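Local coordinates for protein exopolyphosphatase (Cytophaga hutchinsonii, PDB 3MDQ) that probably hydrolyses inorganic polyphosphate from the chain end, releasing orthophosphate, as a member of the Ppx/GppA phosphatase family with the actin-like ATPase fold, at residues 78-86 / 104-114; 127-135 / 146-154. One frame throughout, in Å; residues are numbered along the deposited sequence.

Interaction 1 of 2, residues 78-86 / 104-114; sequences IATGTSAVR and IDVEVIDGARE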
loop_
_atom_site.group_PDB
_atom_site.type_symbol
_atom_site.label_atom_id
_atom_site.label_comp_id
_atom_site.label_asym_id
_atom_site.label_seq_id
_atom_site.Cartn_x
_atom_site.Cartn_y
_atom_site.Cartn_z
ATOM N N ILE A 78 -13.376 -11.438 4.600
ATOM C CA ILE A 78 -13.703 -10.142 4.044
ATOM C C ILE A 78 -12.686 -9.754 2.982
ATOM O O ILE A 78 -11.470 -9.771 3.238
ATOM C CB ILE A 78 -13.783 -9.049 5.097
ATOM C CG1 ILE A 78 -14.157 -7.724 4.425
ATOM C CG2 ILE A 78 -12.495 -8.966 5.884
ATOM C CD1 ILE A 78 -14.261 -6.592 5.367
ATOM N N ALA A 79 -13.198 -9.370 1.814
ATOM C CA ALA A 79 -12.371 -9.046 0.647
ATOM C C ALA A 79 -12.683 -7.609 0.273
ATOM O O ALA A 79 -13.840 -7.294 0.020
ATOM C CB ALA A 79 -12.698 -9.981 -0.532
ATOM N N THR A 80 -11.694 -6.721 0.356
ATOM C CA THR A 80 -11.926 -5.326 0.084
ATOM C C THR A 80 -11.432 -5.040 -1.335
ATOM O O THR A 80 -10.470 -5.620 -1.808
ATOM C CB THR A 80 -11.198 -4.402 1.073
ATOM O OG1 THR A 80 -9.788 -4.660 1.006
ATOM C CG2 THR A 80 -11.706 -4.602 2.518
ATOM N N GLY A 81 -12.145 -4.191 -2.031
ATOM C CA GLY A 81 -11.701 -3.659 -3.317
ATOM C C GLY A 81 -11.412 -2.171 -3.140
ATOM O O GLY A 81 -12.246 -1.443 -2.609
ATOM N N THR A 82 -10.256 -1.717 -3.623
ATOM C CA THR A 82 -9.819 -0.323 -3.403
ATOM C C THR A 82 -9.641 0.410 -4.753
ATOM O O THR A 82 -10.556 0.338 -5.579
ATOM C CB THR A 82 -8.582 -0.285 -2.535
ATOM O OG1 THR A 82 -7.545 -1.134 -3.083
ATOM C CG2 THR A 82 -8.978 -0.711 -1.071
ATOM N N SER A 83 -8.567 1.178 -4.961
ATOM C CA SER A 83 -8.512 2.144 -6.081
ATOM C C SER A 83 -8.913 1.564 -7.465
ATOM O O SER A 83 -9.751 2.138 -8.160
ATOM C CB SER A 83 -7.104 2.707 -6.184
ATOM O OG SER A 83 -7.032 3.651 -7.237
ATOM N N ALA A 84 -8.261 0.510 -7.918
ATOM C CA ALA A 84 -8.548 0.014 -9.261
ATOM C C ALA A 84 -9.994 -0.507 -9.367
ATOM O O ALA A 84 -10.642 -0.373 -10.392
ATOM C CB ALA A 84 -7.577 -1.078 -9.683
ATOM N N VAL A 85 -10.500 -1.085 -8.296
ATOM C CA VAL A 85 -11.869 -1.611 -8.294
ATOM C C VAL A 85 -12.870 -0.464 -8.270
ATOM O O VAL A 85 -13.754 -0.340 -9.150
ATOM C CB VAL A 85 -12.096 -2.558 -7.120
ATOM C CG1 VAL A 85 -13.567 -3.013 -7.050
ATOM C CG2 VAL A 85 -11.163 -3.794 -7.181
ATOM N N ARG A 86 -12.734 0.472 -7.347
ATOM C CA ARG A 86 -13.715 1.552 -7.276
ATOM C C ARG A 86 -13.687 2.502 -8.503
ATOM O O ARG A 86 -14.720 3.089 -8.838
ATOM C CB ARG A 86 -13.601 2.337 -5.959
ATOM C CG ARG A 86 -12.404 3.158 -5.808
ATOM C CD ARG A 86 -12.340 3.824 -4.397
ATOM N NE ARG A 86 -11.019 4.377 -4.222
ATOM C CZ ARG A 86 -10.109 3.990 -3.336
ATOM N NH1 ARG A 86 -10.370 3.083 -2.426
ATOM N NH2 ARG A 86 -8.901 4.544 -3.364
ATOM N N ILE A 104 -17.382 -15.223 -2.917
ATOM C CA ILE A 104 -16.867 -14.181 -2.025
ATOM C C ILE A 104 -17.529 -12.877 -2.518
ATOM O O ILE A 104 -17.578 -12.618 -3.733
ATOM C CB ILE A 104 -15.345 -14.124 -2.089
ATOM C CG1 ILE A 104 -14.729 -15.373 -1.417
ATOM C CG2 ILE A 104 -14.812 -12.830 -1.403
ATOM C CD1 ILE A 104 -13.239 -15.556 -1.683
ATOM N N ASP A 105 -18.028 -12.072 -1.585
ATOM C CA ASP A 105 -18.610 -10.761 -1.923
ATOM C C ASP A 105 -17.569 -9.684 -1.658
ATOM O O ASP A 105 -17.035 -9.560 -0.572
ATOM C CB ASP A 105 -19.927 -10.466 -1.179
ATOM C CG ASP A 105 -21.080 -11.372 -1.660
ATOM O OD1 ASP A 105 -21.756 -11.100 -2.705
ATOM O OD2 ASP A 105 -21.285 -12.379 -0.998
ATOM N N VAL A 106 -17.203 -8.972 -2.702
ATOM C CA VAL A 106 -16.239 -7.887 -2.602
ATOM C C VAL A 106 -16.885 -6.685 -1.926
ATOM O O VAL A 106 -17.971 -6.258 -2.344
ATOM C CB VAL A 106 -15.757 -7.508 -3.989
ATOM C CG1 VAL A 106 -14.782 -6.258 -3.946
ATOM C CG2 VAL A 106 -15.071 -8.679 -4.598
ATOM N N GLU A 107 -16.226 -6.148 -0.918
ATOM C CA GLU A 107 -16.619 -4.893 -0.247
ATOM C C GLU A 107 -15.783 -3.759 -0.861
ATOM O O GLU A 107 -14.580 -3.679 -0.617
ATOM C CB GLU A 107 -16.367 -5.009 1.247
ATOM C CG GLU A 107 -16.706 -3.759 2.041
ATOM C CD GLU A 107 -18.111 -3.782 2.626
ATOM O OE1 GLU A 107 -18.462 -4.805 3.270
ATOM O OE2 GLU A 107 -18.841 -2.769 2.460
ATOM N N VAL A 108 -16.428 -2.897 -1.637
ATOM C CA VAL A 108 -15.760 -1.775 -2.250
ATOM C C VAL A 108 -15.700 -0.656 -1.211
ATOM O O VAL A 108 -16.725 -0.253 -0.646
ATOM C CB VAL A 108 -16.473 -1.294 -3.499
ATOM C CG1 VAL A 108 -15.742 -0.060 -4.069
ATOM C CG2 VAL A 108 -16.624 -2.471 -4.546
ATOM N N ILE A 109 -14.487 -0.210 -0.914
ATOM C CA ILE A 109 -14.321 0.870 0.074
ATOM C C ILE A 109 -13.752 2.102 -0.597
ATOM O O ILE A 109 -12.861 2.011 -1.486
ATOM C CB ILE A 109 -13.483 0.433 1.283
ATOM C CG1 ILE A 109 -12.102 0.034 0.845
ATOM C CG2 ILE A 109 -14.177 -0.755 2.075
ATOM C CD1 ILE A 109 -11.072 -0.124 2.032
ATOM N N ASP A 110 -14.262 3.265 -0.179
ATOM C CA ASP A 110 -13.789 4.506 -0.734
ATOM C C ASP A 110 -12.419 4.885 -0.141
ATOM O O ASP A 110 -11.906 4.214 0.777
ATOM C CB ASP A 110 -14.827 5.642 -0.634
ATOM C CG ASP A 110 -15.133 6.098 0.759
ATOM O OD1 ASP A 110 -14.366 5.916 1.739
ATOM O OD2 ASP A 110 -16.217 6.736 0.878
ATOM N N GLY A 111 -11.795 5.879 -0.733
ATOM C CA GLY A 111 -10.439 6.267 -0.335
ATOM C C GLY A 111 -10.342 6.722 1.130
ATOM O O GLY A 111 -9.372 6.341 1.810
ATOM N N ALA A 112 -11.342 7.460 1.614
ATOM C CA ALA A 112 -11.352 7.939 2.995
ATOM C C ALA A 112 -11.332 6.743 3.929
ATOM O O ALA A 112 -10.574 6.689 4.898
ATOM C CB ALA A 112 -12.583 8.877 3.301
ATOM N N ARG A 113 -12.186 5.756 3.649
ATOM C CA ARG A 113 -12.306 4.617 4.553
ATOM C C ARG A 113 -11.077 3.757 4.470
ATOM O O ARG A 113 -10.603 3.228 5.483
ATOM C CB ARG A 113 -13.507 3.770 4.167
ATOM C CG ARG A 113 -13.805 2.622 5.105
ATOM C CD ARG A 113 -14.109 3.121 6.480
ATOM N NE ARG A 113 -14.334 2.020 7.430
ATOM C CZ ARG A 113 -13.990 2.081 8.709
ATOM N NH1 ARG A 113 -13.366 3.128 9.189
ATOM N NH2 ARG A 113 -14.207 1.049 9.517
ATOM N N GLU A 114 -10.525 3.612 3.267
ATOM C CA GLU A 114 -9.248 2.907 3.071
ATOM C C GLU A 114 -8.135 3.541 3.955
ATOM O O GLU A 114 -7.393 2.839 4.647
ATOM C CB GLU A 114 -8.831 2.939 1.587
ATOM C CG GLU A 114 -7.586 2.194 1.268
ATOM C CD GLU A 114 -7.223 2.230 -0.217
ATOM O OE1 GLU A 114 -7.900 2.950 -0.983
ATOM O OE2 GLU A 114 -6.217 1.559 -0.625
HETATM O O HOH W 1 -16.122 -9.481 1.809
HETATM O O HOH W 2 -6.109 1.693 -3.259
#
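R86 reaches across to E114 at about a right angle, its guanidinium plane turned 61° from the carboxylate. The grip is end-on and falls on one oxygen: R86 NH1 lies 2.9 Å and NH2 3.0 Å from E114 OE1, which lies in the guanidinium plane. R86 NH1 also donates to I109 O at 2.9 Å. The group is sandwiched, with the backbone of T82 and S83 over one face and G111 N over the other. E114 has its CG anti to the backbone N (chi1 -177°) and its chain extended, and E114 CD lies 3.5 Å from T82 CG2. Behind this, the parallel strands 78-81 and 106-108 are joined by E107 N to A79 O (2.8 Å), G81 N to E107 O and I109 N to G81 O. A leucine replacing R86 would probably leave I109 O and E114 OE1 without these donors and E160 without its mate, the E114 carboxylate then held mainly by the water linking OE2 to S83 N. T82 OG1 makes a weak hydrogen bond to a sulfate ion, probably from the crystallisation liquor, which may mark a phosphate-sized site. R86 thus joins E114 and E160, with E144 near E114 OE2, probably easing repulsion among acidic groups gathered beside T82.

Interaction 2 of 2, residues 127-135 / 146-154; sequences PMEDHISLA and IIGNKNEIL
I132 packs on I147 and L154 at the open end of an antiparallel beta hairpin, strands 133-138 and 143-148, in the mixed sheet of an actin-like domain. Its two branches divide the work: I132 CG2 meets I147 CG2 at 3.6 Å, whereas I132 CD1 reaches L154 CD1 at 3.8 Å, the I132 and L154 side chains crossing at about a right angle. With I132 CG2 anti to the backbone N and CG1 beside it (chi1 -56°), both branches serve the same apolar patch. On this face L134 CD1 touches I147 CG1 at 3.7 Å.

The register is fixed by two hydrogen-bonded pairs, S133 with G148 and A135 with I146, each making reciprocal N-H to O bonds; L134 and I147 form the non-hydrogen-bonded pair between them. Beyond the strands, a type II' turn from M128 to H131 directs E129 O to K150 N, 3.1 Å away, and the aliphatic part of K150 lies along that carbonyl. Within 127-135, S133 OG donates to H131 O from above the carbonyl plane, tying the turn to the strand. The selenomethionine M128, bent at chi3 (-91°), packs its CE against N149 O. Farther out, that oxygen accepts a hydrogen bond from Q123 NE2, and W202 of helix 193-202 packs against I147 and L154. N149 holds the following turn as an Asx turn: its OD1 accepts from N151 N at 3.0 Å, the donor tilted 30° from the amide carbonyl plane.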
loop_
_atom_site.group_PDB
_atom_site.type_symbol
_atom_site.label_atom_id
_atom_site.label_comp_id
_atom_site.label_asym_id
_atom_site.label_seq_id
_atom_site.Cartn_x
_atom_site.Cartn_y
_atom_site.Cartn_z
ATOM N N PRO A 127 4.017 2.057 17.836
ATOM C CA PRO A 127 3.485 2.751 19.012
ATOM C C PRO A 127 3.848 4.221 18.999
ATOM O O PRO A 127 4.983 4.582 19.316
ATOM C CB PRO A 127 4.150 1.999 20.184
ATOM C CG PRO A 127 5.434 1.511 19.610
ATOM C CD PRO A 127 5.191 1.233 18.147
HETATM N N MSE A 128 2.921 5.053 18.552
HETATM C CA MSE A 128 3.181 6.457 18.260
HETATM C C MSE A 128 3.083 7.340 19.474
HETATM O O MSE A 128 3.477 8.523 19.419
HETATM C CB MSE A 128 2.193 6.959 17.192
HETATM C CG MSE A 128 2.459 6.357 15.822
HETATM SE SE MSE A 128 1.085 6.882 14.569
HETATM C CE MSE A 128 -0.082 5.433 14.862
ATOM N N GLU A 129 2.558 6.805 20.579
ATOM C CA GLU A 129 2.293 7.624 21.773
ATOM C C GLU A 129 1.422 8.825 21.345
ATOM O O GLU A 129 0.526 8.687 20.482
ATOM C CB GLU A 129 3.617 8.067 22.438
ATOM C CG GLU A 129 4.662 6.973 22.731
ATOM C CD GLU A 129 5.806 7.486 23.634
ATOM O OE1 GLU A 129 5.530 7.750 24.834
ATOM O OE2 GLU A 129 6.957 7.628 23.149
ATOM N N ASP A 130 1.698 10.011 21.879
ATOM C CA ASP A 130 0.988 11.202 21.446
ATOM C C ASP A 130 1.732 11.944 20.324
ATOM O O ASP A 130 1.430 13.101 20.045
ATOM C CB ASP A 130 0.728 12.142 22.646
ATOM C CG ASP A 130 1.987 12.603 23.314
ATOM O OD1 ASP A 130 3.109 12.093 23.016
ATOM O OD2 ASP A 130 1.849 13.484 24.201
ATOM N N HIS A 131 2.714 11.311 19.689
ATOM C CA HIS A 131 3.471 11.989 18.649
ATOM C C HIS A 131 2.622 12.122 17.388
ATOM O O HIS A 131 2.164 11.108 16.847
ATOM C CB HIS A 131 4.774 11.233 18.299
ATOM C CG HIS A 131 5.690 11.048 19.467
ATOM N ND1 HIS A 131 6.743 10.156 19.460
ATOM C CD2 HIS A 131 5.682 11.611 20.703
ATOM C CE1 HIS A 131 7.371 10.208 20.626
ATOM N NE2 HIS A 131 6.741 11.076 21.404
ATOM N N ILE A 132 2.418 13.355 16.937
ATOM C CA ILE A 132 1.579 13.613 15.735
ATOM C C ILE A 132 2.371 13.131 14.522
ATOM O O ILE A 132 3.488 13.596 14.255
ATOM C CB ILE A 132 1.238 15.095 15.598
ATOM C CG1 ILE A 132 0.541 15.638 16.843
ATOM C CG2 ILE A 132 0.356 15.347 14.367
ATOM C CD1 ILE A 132 -0.620 14.889 17.236
ATOM N N SER A 133 1.808 12.165 13.821
ATOM C CA SER A 133 2.532 11.448 12.800
ATOM C C SER A 133 1.773 11.530 11.480
ATOM O O SER A 133 0.539 11.485 11.461
ATOM C CB SER A 133 2.680 9.980 13.210
ATOM O OG SER A 133 3.262 9.915 14.544
ATOM N N LEU A 134 2.532 11.586 10.377
ATOM C CA LEU A 134 1.960 11.478 9.047
ATOM C C LEU A 134 2.286 10.084 8.545
ATOM O O LEU A 134 3.479 9.705 8.421
ATOM C CB LEU A 134 2.523 12.552 8.114
ATOM C CG LEU A 134 2.118 12.443 6.645
ATOM C CD1 LEU A 134 0.594 12.615 6.443
ATOM C CD2 LEU A 134 2.929 13.456 5.766
ATOM N N ALA A 135 1.250 9.299 8.243
ATOM C CA ALA A 135 1.428 8.004 7.613
ATOM C C ALA A 135 1.041 8.074 6.159
ATOM O O ALA A 135 0.069 8.745 5.816
ATOM C CB ALA A 135 0.570 6.914 8.346
ATOM N N ILE A 146 -2.527 9.977 6.232
ATOM C CA ILE A 146 -3.258 10.108 7.477
ATOM C C ILE A 146 -2.399 10.837 8.517
ATOM O O ILE A 146 -1.211 10.478 8.686
ATOM C CB ILE A 146 -3.670 8.742 8.078
ATOM C CG1 ILE A 146 -4.322 7.816 7.045
ATOM C CG2 ILE A 146 -4.584 8.945 9.311
ATOM C CD1 ILE A 146 -3.373 6.839 6.421
ATOM N N ILE A 147 -2.960 11.843 9.201
ATOM C CA ILE A 147 -2.283 12.498 10.297
ATOM C C ILE A 147 -2.967 12.089 11.583
ATOM O O ILE A 147 -4.159 12.237 11.680
ATOM C CB ILE A 147 -2.244 14.010 10.146
ATOM C CG1 ILE A 147 -1.455 14.422 8.906
ATOM C CG2 ILE A 147 -1.677 14.689 11.417
ATOM C CD1 ILE A 147 -1.505 15.897 8.548
ATOM N N GLY A 148 -2.210 11.524 12.518
ATOM C CA GLY A 148 -2.789 11.082 13.773
ATOM C C GLY A 148 -1.768 10.610 14.762
ATOM O O GLY A 148 -0.565 10.879 14.639
ATOM N N ASN A 149 -2.250 9.886 15.775
ATOM C CA ASN A 149 -1.390 9.347 16.847
ATOM C C ASN A 149 -1.974 8.055 17.331
ATOM O O ASN A 149 -2.727 7.448 16.612
ATOM C CB ASN A 149 -1.214 10.391 17.963
ATOM C CG ASN A 149 -2.540 10.813 18.581
ATOM O OD1 ASN A 149 -3.508 10.067 18.598
ATOM N ND2 ASN A 149 -2.569 12.024 19.125
ATOM N N LYS A 150 -1.612 7.593 18.533
ATOM C CA LYS A 150 -2.010 6.276 18.970
ATOM C C LYS A 150 -3.504 6.116 19.131
ATOM O O LYS A 150 -4.011 4.981 19.087
ATOM C CB LYS A 150 -1.329 5.883 20.301
ATOM C CG LYS A 150 -1.814 6.618 21.530
ATOM C CD LYS A 150 -1.150 5.999 22.777
ATOM C CE LYS A 150 -1.636 6.643 24.066
ATOM N NZ LYS A 150 -0.902 6.071 25.236
ATOM N N ASN A 151 -4.178 7.248 19.374
ATOM C CA ASN A 151 -5.613 7.286 19.723
ATOM C C ASN A 151 -6.589 7.850 18.668
ATOM O O ASN A 151 -7.788 7.527 18.678
ATOM C CB ASN A 151 -5.784 8.128 20.986
ATOM C CG ASN A 151 -5.106 7.514 22.208
ATOM O OD1 ASN A 151 -4.236 8.134 22.823
ATOM N ND2 ASN A 151 -5.500 6.304 22.559
ATOM N N GLU A 152 -6.093 8.701 17.776
ATOM C CA GLU A 152 -6.939 9.592 17.009
ATOM C C GLU A 152 -6.426 9.706 15.582
ATOM O O GLU A 152 -5.216 9.698 15.356
ATOM C CB GLU A 152 -6.872 11.026 17.548
ATOM C CG GLU A 152 -7.752 11.482 18.675
ATOM C CD GLU A 152 -7.554 13.016 18.881
ATOM O OE1 GLU A 152 -6.514 13.412 19.450
ATOM O OE2 GLU A 152 -8.389 13.779 18.379
ATOM N N ILE A 153 -7.364 9.903 14.662
ATOM C CA ILE A 153 -7.080 10.432 13.333
ATOM C C ILE A 153 -7.534 11.878 13.311
ATOM O O ILE A 153 -8.719 12.195 13.509
ATOM C CB ILE A 153 -7.769 9.618 12.224
ATOM C CG1 ILE A 153 -7.151 8.208 12.175
ATOM C CG2 ILE A 153 -7.690 10.402 10.900
ATOM C CD1 ILE A 153 -7.887 7.235 11.244
ATOM N N LEU A 154 -6.583 12.766 13.050
ATOM C CA LEU A 154 -6.829 14.184 12.939
ATOM C C LEU A 154 -7.271 14.624 11.559
ATOM O O LEU A 154 -8.089 15.536 11.408
ATOM C CB LEU A 154 -5.559 14.928 13.364
ATOM C CG LEU A 154 -5.102 14.652 14.811
ATOM C CD1 LEU A 154 -3.694 15.251 15.116
ATOM C CD2 LEU A 154 -6.132 15.204 15.822
#

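From the N terminus, strand 76-81 runs into helix 83-87; the chain then passes through helix 91-102 and returns as strand 106-108, where interaction 1 closes a mostly helical excursion of 17 residues. Strand 106-108 is an outermost strand, beside 76-81, of a five-stranded sheet. Helix 111-125 then carries the chain to strand 133-138 of the six-stranded sheet, where interaction 2 closes a shorter, 10-residue hairpin excursion. The contacts therefore stand in series, neither nested nor crossed. The centres of interaction 1 and interaction 2 are about 24 Å apart, and the two do not touch. Helix 111-125 connects them: its start belongs to interaction 1, and F119 and Q123 farther along pack on M128.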